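Local coordinates for protein glycosyltransferase (Streptomyces halstedii, PDB 3WAD) that belongs to the GT-B-fold glycosyltransferases, in which two Rossmann-like domains face each other across a cleft, at residues W129-Y134 against R149-L154; T205-P210 against Q219-M224; A358-E363 against R373-R378. All blocks are in the same frame, centred on the assembly; numbering follows the deposited sequence.

Interactions 1 and 2 belong to one parallel sheet of the N-terminal Rossmann-like domain: strand 147-150 lies between strands 126-130 and 204-206, and strand 204-206 is flanked in turn by 221-222, an outermost strand of the sheet. They touch through Arg149 O and Leu206 N and through Leu151 N and Leu206 O. Interaction 1 is buried and adds a CH-pi contact and a water-centred polar network to its strand pairing; interaction 2, partly exposed, relies on backbone bonds and aliphatic packing. Interaction 3, its centre 29-31 Å from theirs, sits at the surface of the C-terminal domain and joins a strand to a helix through one glutamine amide and a packed leucine.

Interaction 1 (W129-Y134 against R149-L154); sequences WDALTY and RMLFGL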
ATOM      1  N   TRP B 129     -17.575  -3.549  -2.274  1.00 24.32           N
ATOM      2  CA  TRP B 129     -17.584  -4.882  -1.656  1.00 23.85           C
ATOM      3  C   TRP B 129     -17.092  -5.911  -2.670  1.00 24.33           C
ATOM      4  O   TRP B 129     -17.596  -6.006  -3.791  1.00 21.87           O
ATOM      5  CB  TRP B 129     -18.915  -5.287  -1.148  1.00 22.50           C
ATOM      6  CG  TRP B 129     -20.162  -5.047  -2.055  1.00 25.44           C
ATOM      7  CD1 TRP B 129     -20.747  -3.799  -2.447  1.00 24.37           C
ATOM      8  CD2 TRP B 129     -20.971  -6.068  -2.670  1.00 24.18           C
ATOM      9  NE1 TRP B 129     -21.896  -4.044  -3.184  1.00 23.41           N
ATOM     10  CE2 TRP B 129     -22.043  -5.405  -3.360  1.00 25.35           C
ATOM     11  CE3 TRP B 129     -20.972  -7.481  -2.600  1.00 22.19           C
ATOM     12  CZ2 TRP B 129     -23.063  -6.119  -4.016  1.00 26.03           C
ATOM     13  CZ3 TRP B 129     -21.976  -8.179  -3.249  1.00 21.30           C
ATOM     14  CH2 TRP B 129     -23.029  -7.485  -3.954  1.00 23.24           C
ATOM     15  N   ASP B 130     -16.144  -6.719  -2.234  1.00 23.95           N
ATOM     16  CA  ASP B 130     -15.839  -7.990  -2.928  1.00 22.79           C
ATOM     17  C   ASP B 130     -17.118  -8.779  -3.249  1.00 22.86           C
ATOM     18  O   ASP B 130     -17.973  -8.928  -2.381  1.00 21.21           O
ATOM     19  CB  ASP B 130     -14.948  -8.809  -2.031  1.00 21.94           C
ATOM     20  CG  ASP B 130     -14.932 -10.312  -2.434  1.00 23.36           C
ATOM     21  OD1 ASP B 130     -14.057 -10.637  -3.220  1.00 20.40           O
ATOM     22  OD2 ASP B 130     -15.787 -11.118  -1.948  1.00 23.62           O
ATOM     23  N   ALA B 131     -17.208  -9.309  -4.486  1.00 22.99           N
ATOM     24  CA  ALA B 131     -18.481  -9.813  -5.020  1.00 21.68           C
ATOM     25  C   ALA B 131     -19.076 -10.987  -4.212  1.00 22.44           C
ATOM     26  O   ALA B 131     -20.262 -11.308  -4.326  1.00 22.62           O
ATOM     27  CB  ALA B 131     -18.337 -10.160  -6.503  1.00 20.25           C
ATOM     28  N   LEU B 132     -18.241 -11.637  -3.405  1.00 22.61           N
ATOM     29  CA  LEU B 132     -18.693 -12.719  -2.556  1.00 23.52           C
ATOM     30  C   LEU B 132     -19.024 -12.258  -1.151  1.00 24.02           C
ATOM     31  O   LEU B 132     -19.297 -13.109  -0.291  1.00 21.80           O
ATOM     32  CB  LEU B 132     -17.614 -13.818  -2.499  1.00 22.83           C
ATOM     33  CG  LEU B 132     -17.351 -14.500  -3.844  1.00 22.76           C
ATOM     34  CD1 LEU B 132     -16.539 -15.841  -3.663  1.00 22.10           C
ATOM     35  CD2 LEU B 132     -18.620 -14.799  -4.596  1.00 16.56           C
ATOM     36  N   THR B 133     -18.929 -10.948  -0.879  1.00 22.22           N
ATOM     37  CA  THR B 133     -19.063 -10.492   0.506  1.00 23.70           C
ATOM     38  C   THR B 133     -20.394  -9.698   0.784  1.00 22.84           C
ATOM     39  O   THR B 133     -20.392  -8.458   0.813  1.00 22.52           O
ATOM     40  CB  THR B 133     -17.783  -9.617   0.896  1.00 23.52           C
ATOM     41  OG1 THR B 133     -16.592 -10.406   0.657  1.00 24.57           O
ATOM     42  CG2 THR B 133     -17.836  -9.273   2.403  1.00 22.98           C
ATOM     43  N   TYR B 134     -21.472 -10.399   1.033  1.00 24.37           N
ATOM     44  CA  TYR B 134     -22.818  -9.782   1.014  1.00 26.97           C
ATOM     45  C   TYR B 134     -23.203  -8.976   2.262  1.00 29.19           C
ATOM     46  O   TYR B 134     -24.310  -8.428   2.341  1.00 30.27           O
ATOM     47  CB  TYR B 134     -23.915 -10.820   0.643  1.00 26.45           C
ATOM     48  CG  TYR B 134     -24.036 -10.958  -0.873  1.00 29.66           C
ATOM     49  CD1 TYR B 134     -23.193 -11.826  -1.610  1.00 25.37           C
ATOM     50  CD2 TYR B 134     -24.906 -10.121  -1.586  1.00 27.63           C
ATOM     51  CE1 TYR B 134     -23.283 -11.900  -2.991  1.00 25.10           C
ATOM     52  CE2 TYR B 134     -25.010 -10.200  -2.941  1.00 26.65           C
ATOM     53  CZ  TYR B 134     -24.194 -11.083  -3.648  1.00 27.38           C
ATOM     54  OH  TYR B 134     -24.340 -11.090  -5.026  1.00 30.88           O
ATOM     55  N   ARG B 149     -20.051  -3.279  -6.544  1.00 22.98           N
ATOM     56  CA  ARG B 149     -19.724  -4.695  -6.415  1.00 21.72           C
ATOM     57  C   ARG B 149     -18.419  -4.949  -7.202  1.00 21.87           C
ATOM     58  O   ARG B 149     -18.377  -4.764  -8.424  1.00 21.69           O
ATOM     59  CB  ARG B 149     -20.927  -5.590  -6.810  1.00 23.02           C
ATOM     60  CG  ARG B 149     -20.644  -7.132  -6.719  1.00 21.84           C
ATOM     61  CD  ARG B 149     -21.857  -7.927  -7.112  1.00 21.54           C
ATOM     62  NE  ARG B 149     -22.155  -7.649  -8.513  1.00 20.26           N
ATOM     63  CZ  ARG B 149     -22.077  -8.543  -9.504  1.00 17.96           C
ATOM     64  NH1 ARG B 149     -21.734  -9.820  -9.254  1.00 20.13           N
ATOM     65  NH2 ARG B 149     -22.312  -8.131 -10.749  1.00 20.35           N
ATOM     66  N   MET B 150     -17.362  -5.370  -6.489  1.00 20.28           N
ATOM     67  CA  MET B 150     -16.090  -5.562  -7.118  1.00 20.83           C
ATOM     68  C   MET B 150     -15.844  -7.038  -7.522  1.00 21.37           C
ATOM     69  O   MET B 150     -15.776  -7.922  -6.663  1.00 20.94           O
ATOM     70  CB  MET B 150     -14.912  -5.027  -6.290  1.00 18.51           C
ATOM     71  CG  MET B 150     -13.579  -5.256  -7.035  1.00 22.40           C
ATOM     72  SD  MET B 150     -12.311  -4.228  -6.243  1.00 25.51           S
ATOM     73  CE  MET B 150     -11.089  -4.320  -7.492  1.00 23.23           C
ATOM     74  N   LEU B 151     -15.704  -7.281  -8.837  1.00 19.81           N
ATOM     75  CA  LEU B 151     -15.447  -8.661  -9.311  1.00 20.82           C
ATOM     76  C   LEU B 151     -14.020  -9.047  -9.037  1.00 19.79           C
ATOM     77  O   LEU B 151     -13.116  -8.199  -8.818  1.00 20.40           O
ATOM     78  CB  LEU B 151     -15.715  -8.775 -10.810  1.00 19.40           C
ATOM     79  CG  LEU B 151     -17.169  -8.424 -11.245  1.00 21.81           C
ATOM     80  CD1 LEU B 151     -17.410  -8.556 -12.759  1.00 18.79           C
ATOM     81  CD2 LEU B 151     -18.229  -9.281 -10.544  1.00 18.06           C
ATOM     82  N   PHE B 152     -13.775 -10.341  -9.129  1.00 19.49           N
ATOM     83  CA  PHE B 152     -12.438 -10.890  -8.845  1.00 20.33           C
ATOM     84  C   PHE B 152     -12.096 -11.902  -9.977  1.00 20.51           C
ATOM     85  O   PHE B 152     -11.053 -12.582  -9.959  1.00 21.19           O
ATOM     86  CB  PHE B 152     -12.472 -11.532  -7.412  1.00 20.38           C
ATOM     87  CG  PHE B 152     -13.465 -12.643  -7.302  1.00 18.76           C
ATOM     88  CD1 PHE B 152     -13.130 -13.927  -7.805  1.00 22.56           C
ATOM     89  CD2 PHE B 152     -14.724 -12.414  -6.787  1.00 20.21           C
ATOM     90  CE1 PHE B 152     -14.095 -14.946  -7.772  1.00 18.56           C
ATOM     91  CE2 PHE B 152     -15.644 -13.359  -6.765  1.00 18.24           C
ATOM     92  CZ  PHE B 152     -15.344 -14.654  -7.255  1.00 19.04           C
ATOM     93  N   GLY B 153     -12.956 -11.967 -10.996  1.00 21.98           N
ATOM     94  CA  GLY B 153     -12.696 -12.741 -12.249  1.00 20.89           C
ATOM     95  C   GLY B 153     -13.916 -12.390 -13.089  1.00 22.04           C
ATOM     96  O   GLY B 153     -14.509 -11.316 -12.919  1.00 22.52           O
ATOM     97  N   LEU B 154     -14.359 -13.303 -13.939  1.00 22.28           N
ATOM     98  CA  LEU B 154     -15.648 -13.125 -14.598  1.00 23.52           C
ATOM     99  C   LEU B 154     -16.886 -13.133 -13.701  1.00 24.64           C
ATOM    100  O   LEU B 154     -16.892 -13.657 -12.583  1.00 23.30           O
ATOM    101  CB  LEU B 154     -15.807 -14.174 -15.723  1.00 24.84           C
ATOM    102  CG  LEU B 154     -14.689 -14.400 -16.754  1.00 25.67           C
ATOM    103  CD1 LEU B 154     -15.198 -15.417 -17.850  1.00 26.09           C
ATOM    104  CD2 LEU B 154     -14.124 -13.159 -17.430  1.00 25.24           C
TER
HETATM  105  O   HOH W   1     -21.766 -11.039  -6.573  1.00 24.00           O
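Trp129 and Arg149 pair in parallel at the C-terminal ends of strands 126-130 and 147-150, two strands of a beta-alpha-beta unit connected through helix 135-141 in the Rossmann-like sheet. The backbone bond from Met150 N to Trp129 O is short and straight (2.8 Å, 175° at the hydrogen), whereas Ala131 N to Met150 O is weak and bent as the first chain leaves the sheet in a type I turn, Asp130 to Thr133.

Aliphatic contact dominates the side chains. With CG trans to the backbone N (chi1 179°), Arg149 runs its methylenes over one face of the indole: CG stands 3.7 Å from the centroid of the Trp129 six-membered ring, a CH-pi contact, and CD reaches Trp129 CH2 at 3.4 Å. Past the strand ends, Leu132 CG meets Phe152 CE2 at 3.6 Å, the two side chains crossing at about a right angle.

Polar groups finish the turn. Asp130 OD2 accepts from Leu132 N, making an Asx turn, and from Thr133 OG1, the two donors arriving on opposite faces of the carboxylate. A water donates to Ala131 O (2.7 Å) and Tyr134 OH and accepts from Arg149 NH1. The guanidinium also binds Thr201 O and forms a salt bridge with Asp155, while His13 holds Asp130 OD1. The buried arginine charge is thus probably balanced by Asp155, with its methylenes left to pack against tryptophan.

Interaction 2 (T205-P210 against Q219-M224); sequences TLAVAP and QPALSM
Leu206 and Leu222 face each other as a parallel beta pair at the margin of the Rossmann-like sheet, where the short, weakly bonded strand 221-222 lies beside strand 204-206. Their side chains are on the same face of the sheet and meet at about a right angle, Leu206 CD1 lying 3.8 Å from Leu222 CB. Helix 402-415 covers this face, with Thr405 against Leu206 and Glu408 against Leu222.

Met224 also crosses Leu206 nearly perpendicularly, but it runs alongside Val208 in the same direction. The chain is extended to SD and then bends (chi3 70°), which swings the terminal methyl back over the first segment. There CE lies 3.4 Å from Ala207 O and touches Val208 CG1 at 3.6 Å and Leu206 CD2 at 3.9 Å, and Met150 of the adjoining strand packs against the same group. Across the sheet, Thr205 and Ala221 project to the other face, where Ala207 CB approaches Ala221 CB more loosely; the hydroxyl of Thr205 is bound by Arg149.

The backbone ladder is brief. Leu222 N donates to Thr205 O in its carbonyl plane (2.9 Å), and Ala207 N donates almost straight to Leu222 O (2.7 Å, 170° at the hydrogen). Beyond it the chains splay, and waters take over from direct bonds: one accepts from Met224 N and probably donates to Ala209 O, and a second donates to both Val208 O and Met224 O, each at 2.8 Å.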
ATOM      1  N   THR B 205     -21.096  -2.269 -10.837  1.00 26.50           N
ATOM      2  CA  THR B 205     -20.131  -3.407 -10.748  1.00 24.90           C
ATOM      3  C   THR B 205     -18.844  -2.925 -11.321  1.00 24.59           C
ATOM      4  O   THR B 205     -18.877  -2.220 -12.327  1.00 24.33           O
ATOM      5  CB  THR B 205     -20.620  -4.532 -11.601  1.00 23.32           C
ATOM      6  OG1 THR B 205     -21.723  -5.090 -10.915  1.00 26.18           O
ATOM      7  CG2 THR B 205     -19.507  -5.625 -11.777  1.00 23.31           C
ATOM      8  N   LEU B 206     -17.714  -3.264 -10.679  1.00 22.88           N
ATOM      9  CA  LEU B 206     -16.381  -2.927 -11.215  1.00 23.12           C
ATOM     10  C   LEU B 206     -15.784  -4.251 -11.673  1.00 23.97           C
ATOM     11  O   LEU B 206     -15.714  -5.212 -10.871  1.00 26.04           O
ATOM     12  CB  LEU B 206     -15.431  -2.254 -10.130  1.00 20.75           C
ATOM     13  CG  LEU B 206     -13.963  -2.014 -10.489  1.00 23.27           C
ATOM     14  CD1 LEU B 206     -13.680  -1.135 -11.772  1.00 20.76           C
ATOM     15  CD2 LEU B 206     -13.183  -1.372  -9.371  1.00 20.63           C
ATOM     16  N   ALA B 207     -15.346  -4.314 -12.931  1.00 24.74           N
ATOM     17  CA  ALA B 207     -14.740  -5.536 -13.498  1.00 23.68           C
ATOM     18  C   ALA B 207     -13.233  -5.555 -13.381  1.00 24.20           C
ATOM     19  O   ALA B 207     -12.588  -4.486 -13.551  1.00 25.16           O
ATOM     20  CB  ALA B 207     -15.172  -5.653 -15.000  1.00 22.39           C
ATOM     21  N   VAL B 208     -12.620  -6.737 -13.155  1.00 22.71           N
ATOM     22  CA  VAL B 208     -11.172  -6.783 -13.173  1.00 22.61           C
ATOM     23  C   VAL B 208     -10.631  -7.483 -14.433  1.00 23.79           C
ATOM     24  O   VAL B 208      -9.453  -7.401 -14.733  1.00 24.54           O
ATOM     25  CB  VAL B 208     -10.634  -7.506 -11.925  1.00 22.67           C
ATOM     26  CG1 VAL B 208     -10.908  -6.677 -10.651  1.00 22.19           C
ATOM     27  CG2 VAL B 208     -11.220  -8.939 -11.822  1.00 21.07           C
ATOM     28  N   ALA B 209     -11.475  -8.240 -15.098  1.00 21.90           N
ATOM     29  CA  ALA B 209     -11.118  -8.944 -16.330  1.00 23.54           C
ATOM     30  C   ALA B 209     -11.353  -7.926 -17.515  1.00 25.55           C
ATOM     31  O   ALA B 209     -12.301  -7.112 -17.454  1.00 24.08           O
ATOM     32  CB  ALA B 209     -12.028 -10.185 -16.498  1.00 22.77           C
ATOM     33  N   PRO B 210     -10.475  -7.964 -18.542  1.00 26.27           N
ATOM     34  CA  PRO B 210     -10.651  -7.173 -19.789  1.00 27.89           C
ATOM     35  C   PRO B 210     -11.950  -7.455 -20.508  1.00 28.37           C
ATOM     36  O   PRO B 210     -12.442  -8.596 -20.491  1.00 27.95           O
ATOM     37  CB  PRO B 210      -9.475  -7.574 -20.650  1.00 28.64           C
ATOM     38  CG  PRO B 210      -8.443  -8.240 -19.698  1.00 28.05           C
ATOM     39  CD  PRO B 210      -9.248  -8.795 -18.567  1.00 25.72           C
ATOM     40  N   GLN B 219     -26.277  -5.378 -17.527  1.00 40.38           N
ATOM     41  CA  GLN B 219     -25.927  -4.181 -16.778  1.00 40.89           C
ATOM     42  C   GLN B 219     -24.538  -3.621 -17.166  1.00 41.03           C
ATOM     43  O   GLN B 219     -23.680  -4.324 -17.733  1.00 39.56           O
ATOM     44  CB  GLN B 219     -26.093  -4.422 -15.272  1.00 41.21           C
ATOM     45  CG  GLN B 219     -27.579  -4.540 -14.826  1.00 44.10           C
ATOM     46  CD  GLN B 219     -28.167  -5.960 -14.919  1.00 48.03           C
ATOM     47  OE1 GLN B 219     -27.476  -6.965 -14.680  1.00 45.77           O
ATOM     48  NE2 GLN B 219     -29.459  -6.043 -15.258  1.00 48.59           N
ATOM     49  N   PRO B 220     -24.337  -2.321 -16.942  1.00 41.24           N
ATOM     50  CA  PRO B 220     -23.025  -1.848 -17.328  1.00 40.97           C
ATOM     51  C   PRO B 220     -22.030  -2.162 -16.171  1.00 39.64           C
ATOM     52  O   PRO B 220     -22.446  -2.448 -15.024  1.00 40.75           O
ATOM     53  CB  PRO B 220     -23.252  -0.344 -17.555  1.00 41.70           C
ATOM     54  CG  PRO B 220     -24.729  -0.083 -17.250  1.00 41.69           C
ATOM     55  CD  PRO B 220     -25.188  -1.238 -16.425  1.00 41.80           C
ATOM     56  N   ALA B 221     -20.746  -2.192 -16.499  1.00 38.39           N
ATOM     57  CA  ALA B 221     -19.665  -2.574 -15.573  1.00 35.73           C
ATOM     58  C   ALA B 221     -18.608  -1.576 -15.872  1.00 34.95           C
ATOM     59  O   ALA B 221     -18.344  -1.320 -17.047  1.00 35.76           O
ATOM     60  CB  ALA B 221     -19.090  -3.964 -15.917  1.00 35.33           C
ATOM     61  N   LEU B 222     -17.956  -1.046 -14.853  1.00 32.71           N
ATOM     62  CA  LEU B 222     -16.790  -0.209 -15.089  1.00 30.87           C
ATOM     63  C   LEU B 222     -15.692  -1.224 -15.363  1.00 31.01           C
ATOM     64  O   LEU B 222     -15.654  -2.289 -14.733  1.00 28.91           O
ATOM     65  CB  LEU B 222     -16.466   0.557 -13.814  1.00 31.30           C
ATOM     66  CG  LEU B 222     -17.502   1.597 -13.364  1.00 33.33           C
ATOM     67  CD1 LEU B 222     -17.185   1.978 -11.932  1.00 32.92           C
ATOM     68  CD2 LEU B 222     -17.283   2.791 -14.274  1.00 32.25           C
ATOM     69  N   SER B 223     -14.832  -0.911 -16.318  1.00 30.13           N
ATOM     70  CA  SER B 223     -13.647  -1.675 -16.530  1.00 31.01           C
ATOM     71  C   SER B 223     -12.446  -0.881 -16.082  1.00 30.56           C
ATOM     72  O   SER B 223     -12.552   0.332 -15.742  1.00 30.53           O
ATOM     73  CB  SER B 223     -13.544  -2.114 -17.987  1.00 32.51           C
ATOM     74  OG  SER B 223     -13.359  -0.986 -18.838  1.00 35.35           O
ATOM     75  N   MET B 224     -11.322  -1.573 -16.043  1.00 28.88           N
ATOM     76  CA  MET B 224     -10.147  -1.096 -15.340  1.00 29.08           C
ATOM     77  C   MET B 224      -8.927  -1.887 -15.823  1.00 26.85           C
ATOM     78  O   MET B 224      -9.042  -3.017 -16.246  1.00 27.19           O
ATOM     79  CB  MET B 224     -10.376  -1.178 -13.837  1.00 29.44           C
ATOM     80  CG  MET B 224      -9.153  -1.346 -13.018  1.00 30.39           C
ATOM     81  SD  MET B 224      -9.586  -1.517 -11.320  1.00 32.86           S
ATOM     82  CE  MET B 224     -10.365  -3.142 -11.327  1.00 29.77           C
TER
HETATM   83  O   HOH W   2      -8.283  -5.673 -16.587  1.00 30.38           O
HETATM   84  O   HOH W   3     -11.868  -4.482 -16.754  1.00 34.69           O

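Interaction 3 (A358-E363 against R373-R378); sequences AALVTE and RDQLRR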
ATOM      1  N   ALA B 358      -2.854 -16.771 -27.841  1.00 33.46           N
ATOM      2  CA  ALA B 358      -1.965 -16.324 -26.737  1.00 32.45           C
ATOM      3  C   ALA B 358      -1.626 -17.434 -25.755  1.00 31.98           C
ATOM      4  O   ALA B 358      -0.728 -17.284 -24.933  1.00 33.15           O
ATOM      5  CB  ALA B 358      -2.587 -15.129 -25.951  1.00 32.67           C
ATOM      6  N   ALA B 359      -2.299 -18.565 -25.884  1.00 30.68           N
ATOM      7  CA  ALA B 359      -2.157 -19.626 -24.929  1.00 30.76           C
ATOM      8  C   ALA B 359      -2.402 -21.012 -25.576  1.00 30.96           C
ATOM      9  O   ALA B 359      -3.073 -21.107 -26.593  1.00 32.03           O
ATOM     10  CB  ALA B 359      -3.162 -19.399 -23.835  1.00 30.26           C
ATOM     11  N   LEU B 360      -1.904 -22.066 -24.938  1.00 29.33           N
ATOM     12  CA  LEU B 360      -2.280 -23.416 -25.263  1.00 30.47           C
ATOM     13  C   LEU B 360      -2.900 -24.011 -24.010  1.00 29.94           C
ATOM     14  O   LEU B 360      -2.512 -23.650 -22.943  1.00 30.21           O
ATOM     15  CB  LEU B 360      -1.050 -24.221 -25.701  1.00 30.39           C
ATOM     16  CG  LEU B 360      -0.530 -23.859 -27.081  1.00 30.32           C
ATOM     17  CD1 LEU B 360       0.701 -24.679 -27.337  1.00 31.54           C
ATOM     18  CD2 LEU B 360      -1.631 -24.092 -28.150  1.00 31.47           C
ATOM     19  N   VAL B 361      -3.900 -24.861 -24.142  1.00 30.57           N
ATOM     20  CA  VAL B 361      -4.610 -25.380 -22.983  1.00 32.01           C
ATOM     21  C   VAL B 361      -4.493 -26.906 -22.918  1.00 31.97           C
ATOM     22  O   VAL B 361      -4.713 -27.566 -23.922  1.00 31.24           O
ATOM     23  CB  VAL B 361      -6.167 -25.003 -23.032  1.00 32.14           C
ATOM     24  CG1 VAL B 361      -6.911 -25.527 -21.834  1.00 33.06           C
ATOM     25  CG2 VAL B 361      -6.392 -23.464 -23.158  1.00 34.30           C
ATOM     26  N   THR B 362      -4.200 -27.469 -21.743  1.00 31.72           N
ATOM     27  CA  THR B 362      -4.473 -28.897 -21.514  1.00 32.52           C
ATOM     28  C   THR B 362      -5.417 -29.124 -20.363  1.00 31.81           C
ATOM     29  O   THR B 362      -5.061 -28.844 -19.243  1.00 32.33           O
ATOM     30  CB  THR B 362      -3.167 -29.718 -21.256  1.00 32.41           C
ATOM     31  OG1 THR B 362      -2.326 -29.567 -22.391  1.00 30.08           O
ATOM     32  CG2 THR B 362      -3.507 -31.194 -21.088  1.00 32.74           C
ATOM     33  N   GLU B 363      -6.608 -29.652 -20.605  1.00 33.86           N
ATOM     34  CA  GLU B 363      -7.507 -29.927 -19.468  1.00 36.06           C
ATOM     35  C   GLU B 363      -6.924 -30.950 -18.547  1.00 36.42           C
ATOM     36  O   GLU B 363      -6.149 -31.788 -18.976  1.00 37.10           O
ATOM     37  CB  GLU B 363      -8.836 -30.445 -19.933  1.00 36.69           C
ATOM     38  CG  GLU B 363      -9.523 -29.578 -20.931  1.00 41.33           C
ATOM     39  CD  GLU B 363     -10.156 -28.305 -20.319  1.00 48.02           C
ATOM     40  OE1 GLU B 363     -10.291 -28.186 -19.066  1.00 51.84           O
ATOM     41  OE2 GLU B 363     -10.545 -27.412 -21.117  1.00 53.26           O
ATOM     42  N   ARG B 373       4.954 -30.807 -22.153  1.00 35.02           N
ATOM     43  CA  ARG B 373       6.235 -30.464 -22.718  1.00 34.16           C
ATOM     44  C   ARG B 373       6.084 -29.961 -24.156  1.00 33.97           C
ATOM     45  O   ARG B 373       6.621 -28.850 -24.556  1.00 33.75           O
ATOM     46  CB  ARG B 373       7.137 -31.694 -22.619  1.00 34.36           C
ATOM     47  CG  ARG B 373       8.475 -31.533 -23.192  1.00 36.31           C
ATOM     48  CD  ARG B 373       9.013 -32.922 -23.609  1.00 40.96           C
ATOM     49  NE  ARG B 373       8.302 -33.478 -24.762  1.00 38.77           N
ATOM     50  CZ  ARG B 373       8.278 -34.779 -25.084  1.00 40.86           C
ATOM     51  NH1 ARG B 373       8.939 -35.689 -24.351  1.00 38.65           N
ATOM     52  NH2 ARG B 373       7.592 -35.167 -26.162  1.00 38.12           N
ATOM     53  N   ASP B 374       5.304 -30.717 -24.944  1.00 34.33           N
ATOM     54  CA  ASP B 374       5.108 -30.355 -26.359  1.00 34.27           C
ATOM     55  C   ASP B 374       4.475 -28.988 -26.485  1.00 33.43           C
ATOM     56  O   ASP B 374       4.915 -28.160 -27.284  1.00 33.74           O
ATOM     57  CB  ASP B 374       4.260 -31.386 -27.095  1.00 33.77           C
ATOM     58  CG  ASP B 374       5.008 -32.688 -27.309  1.00 39.08           C
ATOM     59  OD1 ASP B 374       6.249 -32.680 -27.125  1.00 36.16           O
ATOM     60  OD2 ASP B 374       4.326 -33.724 -27.602  1.00 43.57           O
ATOM     61  N   GLN B 375       3.435 -28.723 -25.693  1.00 33.69           N
ATOM     62  CA  GLN B 375       2.825 -27.367 -25.698  1.00 31.82           C
ATOM     63  C   GLN B 375       3.851 -26.285 -25.312  1.00 31.81           C
ATOM     64  O   GLN B 375       3.986 -25.258 -25.992  1.00 31.78           O
ATOM     65  CB  GLN B 375       1.602 -27.390 -24.801  1.00 31.35           C
ATOM     66  CG  GLN B 375       0.447 -28.168 -25.397  1.00 32.09           C
ATOM     67  CD  GLN B 375      -0.849 -28.019 -24.570  1.00 36.42           C
ATOM     68  OE1 GLN B 375      -0.818 -27.964 -23.356  1.00 39.32           O
ATOM     69  NE2 GLN B 375      -1.961 -27.950 -25.224  1.00 34.83           N
ATOM     70  N   LEU B 376       4.603 -26.527 -24.241  1.00 32.41           N
ATOM     71  CA  LEU B 376       5.606 -25.574 -23.795  1.00 32.81           C
ATOM     72  C   LEU B 376       6.648 -25.293 -24.860  1.00 34.84           C
ATOM     73  O   LEU B 376       7.042 -24.119 -25.064  1.00 35.05           O
ATOM     74  CB  LEU B 376       6.292 -26.028 -22.494  1.00 33.71           C
ATOM     75  CG  LEU B 376       7.170 -24.962 -21.790  1.00 33.17           C
ATOM     76  CD1 LEU B 376       6.411 -23.655 -21.644  1.00 32.00           C
ATOM     77  CD2 LEU B 376       7.668 -25.429 -20.435  1.00 34.80           C
ATOM     78  N   ARG B 377       7.085 -26.366 -25.553  1.00 35.60           N
ATOM     79  CA  ARG B 377       8.029 -26.249 -26.610  1.00 34.81           C
ATOM     80  C   ARG B 377       7.453 -25.368 -27.727  1.00 34.25           C
ATOM     81  O   ARG B 377       8.175 -24.561 -28.274  1.00 35.09           O
ATOM     82  CB  ARG B 377       8.437 -27.643 -27.103  1.00 36.09           C
ATOM     83  CG  ARG B 377       9.390 -28.352 -26.180  1.00 37.48           C
ATOM     84  CD  ARG B 377      10.062 -29.526 -26.905  1.00 42.83           C
ATOM     85  NE  ARG B 377      10.154 -30.771 -26.122  1.00 46.89           N
ATOM     86  CZ  ARG B 377      11.112 -31.689 -26.285  1.00 50.90           C
ATOM     87  NH1 ARG B 377      12.105 -31.495 -27.139  1.00 56.24           N
ATOM     88  NH2 ARG B 377      11.137 -32.783 -25.563  1.00 49.93           N
ATOM     89  N   ARG B 378       6.173 -25.496 -28.068  1.00 33.69           N
ATOM     90  CA  ARG B 378       5.568 -24.584 -29.056  1.00 35.32           C
ATOM     91  C   ARG B 378       5.542 -23.112 -28.662  1.00 36.55           C
ATOM     92  O   ARG B 378       5.884 -22.219 -29.457  1.00 37.38           O
ATOM     93  CB  ARG B 378       4.180 -25.027 -29.423  1.00 33.86           C
ATOM     94  CG  ARG B 378       4.172 -26.398 -30.096  1.00 34.24           C
ATOM     95  CD  ARG B 378       2.819 -26.661 -30.630  1.00 36.96           C
ATOM     96  NE  ARG B 378       2.434 -25.559 -31.515  1.00 36.14           N
ATOM     97  CZ  ARG B 378       1.185 -25.205 -31.788  1.00 36.46           C
ATOM     98  NH1 ARG B 378       0.141 -25.806 -31.236  1.00 37.20           N
ATOM     99  NH2 ARG B 378       0.988 -24.220 -32.625  1.00 33.55           N
TER
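Gln375 reaches from helix 369-381 to strand 359-361 and forms the tight part of this contact. Strand and helix run nearly antiparallel (171°), their axes 9.1 Å apart, as an edge strand and the helix that follows it do in the Rossmann-like C-terminal domain. The glutamine chain is extended beyond CG, which carries its amide across to the strand. Its NE2 donates to Val361 O at 3.1 Å, almost straight at the hydrogen and within the amide plane, yet it stands above the carbonyl plane of Val361 and meets no lone pair. On the other arm of the amide, OE1 accepts from Thr362 OG1 at a modelled distance of 2.4 Å, very short for such a bond.

Leu360 packs beside this grip, its CD1 3.8 Å from Gln375 CB and 3.6 Å from Gln375 O, along the base of the glutamine.

Toward solvent the contact thins. Arg378 is exposed and crosses Leu360 at about a right angle; its NH1 comes no nearer than 3.9 Å to Leu360 CD2, and NE is engaged in a salt bridge with Glu382. Phe385 of helix 384-397 touches both Leu360 and Arg378.

The NE2 bond to Val361 O, together with the Thr362 hydroxyl if its modelled distance is taken with caution, would favour this rotation of the amide. Strand and helix are joined by uncharged polar contacts and by the packing of Leu360, while the arginine's charge is directed elsewhere.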